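Local coordinates for glucose 1-dehydrogenase (Haloferax mediterranei, PDB 2B5W), which catalyses the zinc-dependent oxidation of D-glucose and other aldose sugars, passing electrons to NAD(+) or, preferably, NADP(+), at residues A[153-158]-A[186-191]; A[161-166]-A[197-202]; A[143-148]-A[314-319]. The protein carries 1 engineered substitution. One frame throughout, in Å; residues are numbered along the deposited sequence.

Contact 1 of 3, residues A[153-158]-A[186-191]; sequences SITEKA and LLTLAM. With NAP (NADP nicotinamide-adenine-dinucleotide phosphate), chain I.
In the Rossmann-type nucleotide-binding domain, Thr-155 of helix 149-164 packs on Thr-188 and Met-191 of helix 183-194, the helix that follows the glycine-rich turn holding NADP. The pair illustrates how a buried helix crossing can combine one polar and one apolar meeting point. The segment axes pass 10.1 Å apart and cross at -58°, and the two threonines mark the nearest backbone approach. Their hydroxyls meet directly, Thr-155 OG1 lying 2.8 Å from Thr-188 OG1. Each has a further partner, Tyr-247 OH for the first and the carbonyl of Leu-184 for the second, which makes a buried polar chain leading back to the cofactor-binding turn. On the same residue the methyl branch does the apolar work. CG2, lying anti to the backbone N while OG1 sits beside it (chi1 -66°), runs tip to tip into the end of Met-191, and the 3.5 Å between Thr-155 CG2 and Met-191 CE is tight. The sulphur follows closely, Met-191 SD standing 3.7 Å from Thr-155 CB. If an alanine stood here, Thr-188 OG1 and Tyr-247 OH would probably both lose a hydroxyl partner, and a gap would open against the methionine tip. A bend at chi3 (59°) carries Met-191 CE across the Glu-156 side chain at a slant, 3.7 Å from Glu-156 OE2, an oxygen that bonds to Thr-315 on helix 306-318. One residue before Thr-155, Ile-154 faces the nicotinamide: its CG2 lies 3.9 Å from C4N, the carbon that accepts hydride, and its CD1 lies 3.7 Å from the carboxamide oxygen O7N.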
loop_
_atom_site.group_PDB
_atom_site.type_symbol
_atom_site.label_atom_id
_atom_site.label_comp_id
_atom_site.label_asym_id
_atom_site.label_seq_id
_atom_site.Cartn_x
_atom_site.Cartn_y
_atom_site.Cartn_z
ATOM N N SER A 153 -15.341 -5.441 -12.767
ATOM C CA SER A 153 -14.287 -6.348 -12.276
ATOM C C SER A 153 -12.968 -5.658 -11.979
ATOM O O SER A 153 -12.234 -6.088 -11.072
ATOM C CB SER A 153 -14.077 -7.545 -13.232
ATOM O OG SER A 153 -13.296 -7.238 -14.356
ATOM N N ILE A 154 -12.623 -4.656 -12.781
ATOM C CA ILE A 154 -11.432 -3.839 -12.554
ATOM C C ILE A 154 -11.505 -3.260 -11.137
ATOM O O ILE A 154 -10.540 -3.302 -10.382
ATOM C CB ILE A 154 -11.292 -2.733 -13.615
ATOM C CG1 ILE A 154 -11.014 -3.319 -15.004
ATOM C CG2 ILE A 154 -10.268 -1.725 -13.171
ATOM C CD1 ILE A 154 -9.754 -4.087 -15.124
ATOM N N THR A 155 -12.640 -2.664 -10.789
ATOM C CA THR A 155 -12.825 -2.125 -9.460
ATOM C C THR A 155 -12.863 -3.202 -8.400
ATOM O O THR A 155 -12.321 -3.005 -7.321
ATOM C CB THR A 155 -14.085 -1.251 -9.437
ATOM O OG1 THR A 155 -13.781 -0.125 -10.285
ATOM C CG2 THR A 155 -14.364 -0.714 -8.037
ATOM N N GLU A 156 -13.481 -4.324 -8.690
ATOM C CA GLU A 156 -13.519 -5.393 -7.696
ATOM C C GLU A 156 -12.083 -5.797 -7.326
ATOM O O GLU A 156 -11.799 -6.037 -6.155
ATOM C CB GLU A 156 -14.281 -6.601 -8.198
ATOM C CG GLU A 156 -15.756 -6.404 -8.479
ATOM C CD GLU A 156 -16.664 -6.326 -7.264
ATOM O OE1 GLU A 156 -16.194 -6.414 -6.100
ATOM O OE2 GLU A 156 -17.862 -6.178 -7.500
ATOM N N LYS A 157 -11.190 -5.914 -8.304
ATOM C CA LYS A 157 -9.818 -6.273 -7.975
ATOM C C LYS A 157 -9.136 -5.173 -7.163
ATOM O O LYS A 157 -8.472 -5.439 -6.165
ATOM C CB LYS A 157 -8.976 -6.562 -9.226
ATOM C CG LYS A 157 -7.499 -6.808 -8.868
ATOM C CD LYS A 157 -6.574 -7.048 -10.044
ATOM C CE LYS A 157 -5.114 -6.908 -9.597
ATOM N NZ LYS A 157 -4.193 -7.309 -10.660
ATOM N N ALA A 158 -9.276 -3.916 -7.596
ATOM C CA ALA A 158 -8.594 -2.847 -6.932
ATOM C C ALA A 158 -9.042 -2.738 -5.485
ATOM O O ALA A 158 -8.221 -2.514 -4.610
ATOM C CB ALA A 158 -8.782 -1.512 -7.684
ATOM N N LEU A 186 -17.310 6.715 -12.383
ATOM C CA LEU A 186 -18.714 6.799 -12.021
ATOM C C LEU A 186 -19.243 5.414 -11.623
ATOM O O LEU A 186 -20.008 5.275 -10.687
ATOM C CB LEU A 186 -19.549 7.382 -13.152
ATOM C CG LEU A 186 -19.186 8.829 -13.502
ATOM C CD1 LEU A 186 -19.964 9.271 -14.726
ATOM C CD2 LEU A 186 -19.524 9.760 -12.393
ATOM N N LEU A 187 -18.839 4.380 -12.368
ATOM C CA LEU A 187 -19.202 3.014 -11.971
ATOM C C LEU A 187 -18.696 2.715 -10.551
ATOM O O LEU A 187 -19.425 2.168 -9.704
ATOM C CB LEU A 187 -18.586 2.031 -12.972
ATOM C CG LEU A 187 -19.034 0.602 -13.057
ATOM C CD1 LEU A 187 -20.504 0.531 -13.384
ATOM C CD2 LEU A 187 -18.175 -0.061 -14.148
ATOM N N THR A 188 -17.454 3.101 -10.287
ATOM C CA THR A 188 -16.838 2.889 -9.012
ATOM C C THR A 188 -17.591 3.611 -7.895
ATOM O O THR A 188 -17.811 3.056 -6.827
ATOM C CB THR A 188 -15.378 3.294 -9.041
ATOM O OG1 THR A 188 -14.680 2.476 -9.990
ATOM C CG2 THR A 188 -14.724 3.090 -7.744
ATOM N N LEU A 189 -18.016 4.840 -8.159
ATOM C CA LEU A 189 -18.758 5.592 -7.158
ATOM C C LEU A 189 -20.061 4.862 -6.751
ATOM O O LEU A 189 -20.382 4.783 -5.570
ATOM C CB LEU A 189 -19.021 6.994 -7.705
ATOM C CG LEU A 189 -19.711 7.985 -6.775
ATOM C CD1 LEU A 189 -18.854 8.329 -5.608
ATOM C CD2 LEU A 189 -20.120 9.227 -7.595
ATOM N N ALA A 190 -20.824 4.345 -7.724
ATOM C CA ALA A 190 -22.018 3.579 -7.445
ATOM C C ALA A 190 -21.691 2.287 -6.722
ATOM O O ALA A 190 -22.411 1.876 -5.799
ATOM C CB ALA A 190 -22.787 3.269 -8.721
ATOM N N MET A 191 -20.594 1.643 -7.109
ATOM C CA MET A 191 -20.155 0.468 -6.369
ATOM C C MET A 191 -19.829 0.776 -4.888
ATOM O O MET A 191 -20.159 0.020 -4.001
ATOM C CB MET A 191 -18.948 -0.201 -7.026
ATOM C CG MET A 191 -19.240 -0.708 -8.427
ATOM S SD MET A 191 -17.776 -1.310 -9.286
ATOM C CE MET A 191 -17.245 -2.628 -8.153
HETATM P PA NAP I . -11.645 8.618 -18.915
HETATM O O1A NAP I . -10.668 9.290 -19.755
HETATM O O2A NAP I . -13.001 8.409 -19.605
HETATM O O5B NAP I . -11.917 9.429 -17.589
HETATM C C5B NAP I . -10.946 10.163 -16.894
HETATM C C4B NAP I . -11.757 11.294 -16.300
HETATM O O4B NAP I . -10.934 11.972 -15.378
HETATM C C3B NAP I . -12.248 12.316 -17.344
HETATM O O3B NAP I . -13.659 12.463 -17.350
HETATM C C2B NAP I . -11.539 13.610 -16.942
HETATM O O2B NAP I . -12.339 14.779 -17.024
HETATM C C1B NAP I . -11.175 13.356 -15.499
HETATM N N9A NAP I . -9.978 14.081 -15.119
HETATM C C8A NAP I . -8.732 13.975 -15.691
HETATM N N7A NAP I . -7.900 14.821 -15.054
HETATM C C5A NAP I . -8.624 15.504 -14.105
HETATM C C6A NAP I . -8.315 16.492 -13.165
HETATM N N6A NAP I . -7.091 17.054 -13.074
HETATM N N1A NAP I . -9.301 16.962 -12.329
HETATM C C2A NAP I . -10.583 16.456 -12.384
HETATM N N3A NAP I . -10.906 15.481 -13.312
HETATM C C4A NAP I . -9.942 15.008 -14.138
HETATM O O3 NAP I . -11.177 7.134 -18.574
HETATM P PN NAP I . -11.934 5.913 -17.827
HETATM O O1N NAP I . -12.844 6.389 -16.746
HETATM O O2N NAP I . -12.415 4.871 -18.790
HETATM O O5D NAP I . -10.524 5.516 -17.188
HETATM C C5D NAP I . -10.006 6.229 -16.083
HETATM C C4D NAP I . -8.523 5.920 -15.888
HETATM O O4D NAP I . -8.404 4.539 -15.533
HETATM C C3D NAP I . -7.674 6.121 -17.146
HETATM O O3D NAP I . -6.430 6.712 -16.826
HETATM C C2D NAP I . -7.506 4.701 -17.674
HETATM O O2D NAP I . -6.397 4.499 -18.510
HETATM C C1D NAP I . -7.430 3.913 -16.367
HETATM N N1N NAP I . -7.847 2.507 -16.429
HETATM C C2N NAP I . -7.022 1.637 -15.784
HETATM C C3N NAP I . -7.367 0.318 -15.702
HETATM C C7N NAP I . -6.495 -0.527 -14.821
HETATM O O7N NAP I . -6.786 -1.882 -14.951
HETATM N N7N NAP I . -5.555 0.053 -14.025
HETATM C C4N NAP I . -8.530 -0.183 -16.301
HETATM C C5N NAP I . -9.367 0.718 -16.946
HETATM C C6N NAP I . -9.031 2.079 -16.983
HETATM P P2B NAP I . -12.397 15.703 -18.395
HETATM O O1X NAP I . -13.022 15.002 -19.487
HETATM O O2X NAP I . -13.184 16.943 -17.922
HETATM O O3X NAP I . -10.969 16.107 -18.779
#

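Contact 2 of 3, residues A[161-166]-A[197-202]; sequences HAYASR and KGYENL. With K (potassium ion), chain E.
Tyr-163 meets two side chains in two different ways, Lys-197 across a ring face and Tyr-199 through the phenol oxygen. The lysine chain runs antiparallel to the tyrosine, its CG and CE carbons laid over the ring. Lys-197 CE sits 3.7 Å from the centroid of the Tyr-163 ring and 19° off its normal, a CH-pi contact made slightly toward the rim. Bends at chi2 (-81°) and chi4 (-73°) fold the chain over this face; the ammonium passes nearer the ring's rim, Lys-197 NZ being 3.5 Å from Tyr-163 CD2. The tyrosines approach each other from the two segments and join at their hydroxyls: Tyr-199 OH donates to Tyr-163 OH at 2.8 Å, and that acceptor oxygen lies at the edge of the Tyr-199 ring, close to its plane. Tyr-163 OH is also bonded to the carboxylate of Asp-195, which receives the backbone N of Lys-197 as well, so one acid steadies both the phenol and the turn carrying the lysine. The backbone there binds potassium through Lys-197 O at 2.7 Å and Gly-198 O at 2.9 Å, with Asp-172 and Pro-173 completing the protein ligands. Gly-198 takes a positive phi, which suits glycine. This is packing within the Rossmann-type nucleotide-binding domain, where the potassium-bound loop is held against a helix. The contact joins the C-terminal part of helix 149-164, through Tyr-163, to the loop leading into strand 201-206. Leu-192 of helix 183-194 touches both tyrosines, while Ala-162 rests on strand 267-271 and Ser-165 packs against Ser-165 of the second subunit.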
loop_
_atom_site.group_PDB
_atom_site.type_symbol
_atom_site.label_atom_id
_atom_site.label_comp_id
_atom_site.label_asym_id
_atom_site.label_seq_id
_atom_site.Cartn_x
_atom_site.Cartn_y
_atom_site.Cartn_z
ATOM N N HIS A 161 -7.457 -5.572 -3.316
ATOM C CA HIS A 161 -6.078 -5.330 -2.925
ATOM C C HIS A 161 -5.923 -4.139 -1.981
ATOM O O HIS A 161 -5.194 -4.209 -1.009
ATOM C CB HIS A 161 -5.174 -5.168 -4.141
ATOM C CG HIS A 161 -4.985 -6.428 -4.907
ATOM N ND1 HIS A 161 -3.771 -7.088 -4.947
ATOM C CD2 HIS A 161 -5.824 -7.140 -5.693
ATOM C CE1 HIS A 161 -3.898 -8.184 -5.683
ATOM N NE2 HIS A 161 -5.128 -8.227 -6.168
ATOM N N ALA A 162 -6.642 -3.055 -2.230
ATOM C CA ALA A 162 -6.625 -1.915 -1.311
ATOM C C ALA A 162 -7.147 -2.291 0.066
ATOM O O ALA A 162 -6.515 -1.974 1.093
ATOM C CB ALA A 162 -7.433 -0.770 -1.927
ATOM N N TYR A 163 -8.237 -3.035 0.142
ATOM C CA TYR A 163 -8.792 -3.460 1.406
ATOM C C TYR A 163 -7.875 -4.469 2.085
ATOM O O TYR A 163 -7.725 -4.465 3.325
ATOM C CB TYR A 163 -10.196 -4.020 1.231
ATOM C CG TYR A 163 -11.238 -3.033 0.735
ATOM C CD1 TYR A 163 -10.975 -1.668 0.646
ATOM C CD2 TYR A 163 -12.513 -3.476 0.384
ATOM C CE1 TYR A 163 -11.958 -0.793 0.198
ATOM C CE2 TYR A 163 -13.478 -2.612 -0.046
ATOM C CZ TYR A 163 -13.196 -1.266 -0.135
ATOM O OH TYR A 163 -14.200 -0.394 -0.579
ATOM N N ALA A 164 -7.185 -5.282 1.300
ATOM C CA ALA A 164 -6.224 -6.216 1.891
ATOM C C ALA A 164 -5.143 -5.463 2.655
ATOM O O ALA A 164 -4.677 -5.926 3.725
ATOM C CB ALA A 164 -5.597 -7.123 0.821
ATOM N N SER A 165 -4.709 -4.320 2.124
ATOM C CA SER A 165 -3.685 -3.527 2.791
ATOM C C SER A 165 -4.071 -3.045 4.168
ATOM O O SER A 165 -3.171 -2.659 4.929
ATOM C CB SER A 165 -3.235 -2.324 1.954
ATOM O OG SER A 165 -4.165 -1.244 2.067
ATOM N N ARG A 166 -5.374 -2.980 4.464
ATOM C CA ARG A 166 -5.894 -2.493 5.749
ATOM C C ARG A 166 -6.301 -3.662 6.666
ATOM O O ARG A 166 -6.863 -3.456 7.727
ATOM C CB ARG A 166 -7.146 -1.601 5.504
ATOM C CG ARG A 166 -6.992 -0.436 4.540
ATOM C CD ARG A 166 -5.985 0.640 4.990
ATOM N NE ARG A 166 -4.609 0.160 4.824
ATOM C CZ ARG A 166 -3.576 0.670 5.475
ATOM N NH1 ARG A 166 -2.362 0.124 5.337
ATOM N NH2 ARG A 166 -3.738 1.701 6.300
ATOM N N LYS A 197 -18.477 -2.288 3.071
ATOM C CA LYS A 197 -17.821 -1.438 4.061
ATOM C C LYS A 197 -18.766 -0.399 4.692
ATOM O O LYS A 197 -18.449 0.174 5.757
ATOM C CB LYS A 197 -16.632 -0.679 3.460
ATOM C CG LYS A 197 -15.443 -1.536 3.026
ATOM C CD LYS A 197 -14.565 -1.917 4.157
ATOM C CE LYS A 197 -13.467 -2.885 3.737
ATOM N NZ LYS A 197 -13.995 -4.255 3.485
ATOM N N GLY A 198 -19.860 -0.069 4.020
ATOM C CA GLY A 198 -20.839 0.850 4.584
ATOM C C GLY A 198 -20.369 2.277 4.686
ATOM O O GLY A 198 -20.424 2.923 5.751
ATOM N N TYR A 199 -19.888 2.798 3.582
ATOM C CA TYR A 199 -19.516 4.214 3.500
ATOM C C TYR A 199 -20.753 5.092 3.667
ATOM O O TYR A 199 -21.847 4.732 3.223
ATOM C CB TYR A 199 -18.919 4.552 2.165
ATOM C CG TYR A 199 -17.652 3.801 1.889
ATOM C CD1 TYR A 199 -16.455 4.214 2.470
ATOM C CD2 TYR A 199 -17.624 2.727 1.007
ATOM C CE1 TYR A 199 -15.255 3.531 2.224
ATOM C CE2 TYR A 199 -16.411 2.042 0.758
ATOM C CZ TYR A 199 -15.240 2.464 1.375
ATOM O OH TYR A 199 -14.013 1.814 1.147
ATOM N N GLU A 200 -20.551 6.187 4.371
ATOM C CA GLU A 200 -21.617 7.137 4.713
ATOM C C GLU A 200 -21.570 8.371 3.830
ATOM O O GLU A 200 -22.622 8.922 3.492
ATOM C CB GLU A 200 -21.473 7.533 6.192
ATOM C CG GLU A 200 -21.598 6.347 7.150
ATOM C CD GLU A 200 -21.389 6.731 8.601
ATOM O OE1 GLU A 200 -21.255 7.940 8.902
ATOM O OE2 GLU A 200 -21.369 5.812 9.447
ATOM N N ASN A 201 -20.379 8.822 3.469
ATOM C CA ASN A 201 -20.172 10.082 2.748
ATOM C C ASN A 201 -19.309 9.843 1.521
ATOM O O ASN A 201 -18.181 9.346 1.626
ATOM C CB ASN A 201 -19.529 11.127 3.640
ATOM C CG ASN A 201 -20.348 11.412 4.855
ATOM O OD1 ASN A 201 -19.926 11.156 5.986
ATOM N ND2 ASN A 201 -21.540 11.881 4.639
ATOM N N LEU A 202 -19.875 10.126 0.358
ATOM C CA LEU A 202 -19.218 9.921 -0.922
ATOM C C LEU A 202 -18.927 11.235 -1.671
ATOM O O LEU A 202 -19.724 12.179 -1.655
ATOM C CB LEU A 202 -20.074 9.001 -1.803
ATOM C CG LEU A 202 -20.438 7.645 -1.239
ATOM C CD1 LEU A 202 -21.498 6.995 -2.161
ATOM C CD2 LEU A 202 -19.229 6.794 -1.025
HETATM K K K E . -18.574 1.997 7.749
#

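Contact 3 of 3, residues A[143-148]-A[314-319]; sequences AELGFL and VTFTKL. With K (potassium ion), chain F.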
loop_
_atom_site.group_PDB
_atom_site.type_symbol
_atom_site.label_atom_id
_atom_site.label_comp_id
_atom_site.label_asym_id
_atom_site.label_seq_id
_atom_site.Cartn_x
_atom_site.Cartn_y
_atom_site.Cartn_z
ATOM N N ALA A 143 -27.121 -10.052 -19.906
ATOM C CA ALA A 143 -26.637 -9.992 -21.282
ATOM C C ALA A 143 -26.693 -8.584 -21.839
ATOM O O ALA A 143 -25.752 -8.197 -22.528
ATOM C CB ALA A 143 -27.413 -10.897 -22.164
ATOM N N GLU A 144 -27.807 -7.872 -21.628
ATOM C CA GLU A 144 -27.983 -6.539 -22.202
ATOM C C GLU A 144 -26.852 -5.603 -21.818
ATOM O O GLU A 144 -26.293 -4.881 -22.642
ATOM C CB GLU A 144 -29.372 -5.960 -21.812
ATOM C CG GLU A 144 -29.616 -4.543 -22.300
ATOM C CD GLU A 144 -30.844 -3.876 -21.714
ATOM O OE1 GLU A 144 -30.961 -2.635 -21.871
ATOM O OE2 GLU A 144 -31.670 -4.577 -21.099
ATOM N N LEU A 145 -26.496 -5.608 -20.539
ATOM C CA LEU A 145 -25.469 -4.717 -20.030
ATOM C C LEU A 145 -24.212 -5.489 -19.621
ATOM O O LEU A 145 -23.377 -4.989 -18.822
ATOM C CB LEU A 145 -25.991 -3.873 -18.894
ATOM C CG LEU A 145 -27.157 -2.975 -19.245
ATOM C CD1 LEU A 145 -27.554 -2.153 -17.999
ATOM C CD2 LEU A 145 -26.809 -2.050 -20.435
ATOM N N GLY A 146 -23.991 -6.626 -20.278
ATOM C CA GLY A 146 -22.901 -7.518 -19.862
ATOM C C GLY A 146 -21.516 -6.971 -20.131
ATOM O O GLY A 146 -20.516 -7.445 -19.522
ATOM N N PHE A 147 -21.418 -6.002 -21.033
ATOM C CA PHE A 147 -20.190 -5.270 -21.263
ATOM C C PHE A 147 -19.718 -4.457 -20.063
ATOM O O PHE A 147 -18.643 -3.908 -20.127
ATOM C CB PHE A 147 -20.315 -4.400 -22.524
ATOM C CG PHE A 147 -21.382 -3.353 -22.428
ATOM C CD1 PHE A 147 -21.112 -2.088 -21.893
ATOM C CD2 PHE A 147 -22.674 -3.608 -22.878
ATOM C CE1 PHE A 147 -22.129 -1.157 -21.793
ATOM C CE2 PHE A 147 -23.650 -2.695 -22.763
ATOM C CZ PHE A 147 -23.403 -1.469 -22.246
ATOM N N LEU A 148 -20.539 -4.328 -19.018
ATOM C CA LEU A 148 -20.154 -3.607 -17.822
ATOM C C LEU A 148 -19.474 -4.531 -16.820
ATOM O O LEU A 148 -18.851 -4.047 -15.874
ATOM C CB LEU A 148 -21.353 -2.972 -17.137
ATOM C CG LEU A 148 -22.044 -1.840 -17.898
ATOM C CD1 LEU A 148 -23.192 -1.320 -17.066
ATOM C CD2 LEU A 148 -21.085 -0.763 -18.237
ATOM N N VAL A 314 -22.681 -10.056 -8.869
ATOM C CA VAL A 314 -23.430 -9.789 -7.670
ATOM C C VAL A 314 -23.554 -8.269 -7.428
ATOM O O VAL A 314 -24.636 -7.772 -7.130
ATOM C CB VAL A 314 -22.732 -10.505 -6.473
ATOM C CG1 VAL A 314 -23.383 -10.129 -5.141
ATOM C CG2 VAL A 314 -22.800 -12.015 -6.641
ATOM N N THR A 315 -22.450 -7.562 -7.594
ATOM C CA THR A 315 -22.469 -6.120 -7.425
ATOM C C THR A 315 -23.417 -5.465 -8.420
ATOM O O THR A 315 -24.196 -4.574 -8.079
ATOM C CB THR A 315 -21.075 -5.587 -7.560
ATOM O OG1 THR A 315 -20.261 -6.067 -6.469
ATOM C CG2 THR A 315 -21.058 -4.019 -7.476
ATOM N N PHE A 316 -23.401 -5.947 -9.669
ATOM C CA PHE A 316 -24.319 -5.421 -10.691
ATOM C C PHE A 316 -25.779 -5.404 -10.245
ATOM O O PHE A 316 -26.493 -4.433 -10.436
ATOM C CB PHE A 316 -24.175 -6.261 -11.954
ATOM C CG PHE A 316 -25.065 -5.831 -13.092
ATOM C CD1 PHE A 316 -26.330 -6.243 -13.174
ATOM C CD2 PHE A 316 -24.532 -5.085 -14.125
ATOM C CE1 PHE A 316 -27.149 -5.839 -14.229
ATOM C CE2 PHE A 316 -25.321 -4.706 -15.199
ATOM C CZ PHE A 316 -26.608 -5.098 -15.242
ATOM N N THR A 317 -26.225 -6.487 -9.600
ATOM C CA THR A 317 -27.584 -6.624 -9.104
ATOM C C THR A 317 -28.007 -5.568 -8.085
ATOM O O THR A 317 -29.184 -5.239 -7.922
ATOM C CB THR A 317 -27.736 -8.043 -8.532
ATOM O OG1 THR A 317 -27.478 -9.010 -9.577
ATOM C CG2 THR A 317 -29.087 -8.305 -8.104
ATOM N N LYS A 318 -26.993 -4.992 -7.403
ATOM C CA LYS A 318 -27.220 -3.967 -6.406
ATOM C C LYS A 318 -27.171 -2.534 -6.927
ATOM O O LYS A 318 -27.512 -1.585 -6.215
ATOM C CB LYS A 318 -26.164 -4.087 -5.315
ATOM C CG LYS A 318 -26.197 -5.379 -4.589
ATOM C CD LYS A 318 -25.193 -5.440 -3.425
ATOM C CE LYS A 318 -25.077 -6.854 -2.860
ATOM N NZ LYS A 318 -23.734 -7.158 -2.199
ATOM N N LEU A 319 -26.708 -2.361 -8.140
ATOM C CA LEU A 319 -26.612 -0.995 -8.673
ATOM C C LEU A 319 -28.017 -0.462 -9.007
ATOM O O LEU A 319 -28.872 -1.203 -9.477
ATOM C CB LEU A 319 -25.692 -0.959 -9.896
ATOM C CG LEU A 319 -24.258 -1.407 -9.666
ATOM C CD1 LEU A 319 -23.521 -1.500 -10.985
ATOM C CD2 LEU A 319 -23.564 -0.606 -8.661
HETATM K K K F . -20.154 -5.378 -3.727
#
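Phe-316 turns the edge of its ring, not a face, toward Leu-145 CB and Leu-148 CD1, both near the plane of the ring. Extended from helix 306-318 with CG anti to the backbone N (chi1 180°), the aromatic side chain spans a wide backbone separation and crosses Leu-145 at about a right angle. Its far corner does the touching. Phe-316 CE2 comes 3.8 Å from Leu-145 CB, and Phe-316 CZ reaches 4.1 Å from Leu-145 CD1. Leu-148 contributes more loosely, its CD1 standing 4.4 Å from Phe-316 CE2. The loop's shape sets the two leucines side by side: a type I turn from Ala-143 to Gly-146 leads into the 3-10 segment 146-148, where Leu-148 N reaches back to Leu-145 O at 2.9 Å. Leu-324 of helix 321-327 touches both leucines and the phenylalanine, extending the apolar cluster. Next to the ring in sequence, Thr-315 OG1 binds potassium at 2.8 Å. The packing ties the loop between strand 135-137 and helix 149-164 to the C-terminal part of helix 306-318; the side chain of Leu-148 is about 6 Å from that of Glu-64, a ligand of the catalytic zinc. As a worked case of apolar docking, it has no hydrogen bond or charge pair passing between the two segments; their mutual fit therefore rests on van der Waals contact and on burial of hydrocarbon surface, not on directional bonds.

From the N terminus the chain first reaches 143-148, then runs along helix 149-164 through 153-158 and 161-166. It continues by strand 175-179 into helix 183-194, where contact 1 closes a loop at 186-191, and contact 2 closes its own just beyond, at 197-202. These two loops cross, since their segments alternate, and both share helix 149-164; Leu-189 also packs on Leu-202. Contact 3, with 165 residues between its segments, closes only at 314-319 and encloses both. It touches contact 1, where Leu-319 packs on Ala-190 and Thr-315 on Met-191, but not contact 2. Together they tie helix 149-164 and the loop before it to helix 183-194, the start of strand 201-206 and helix 306-318.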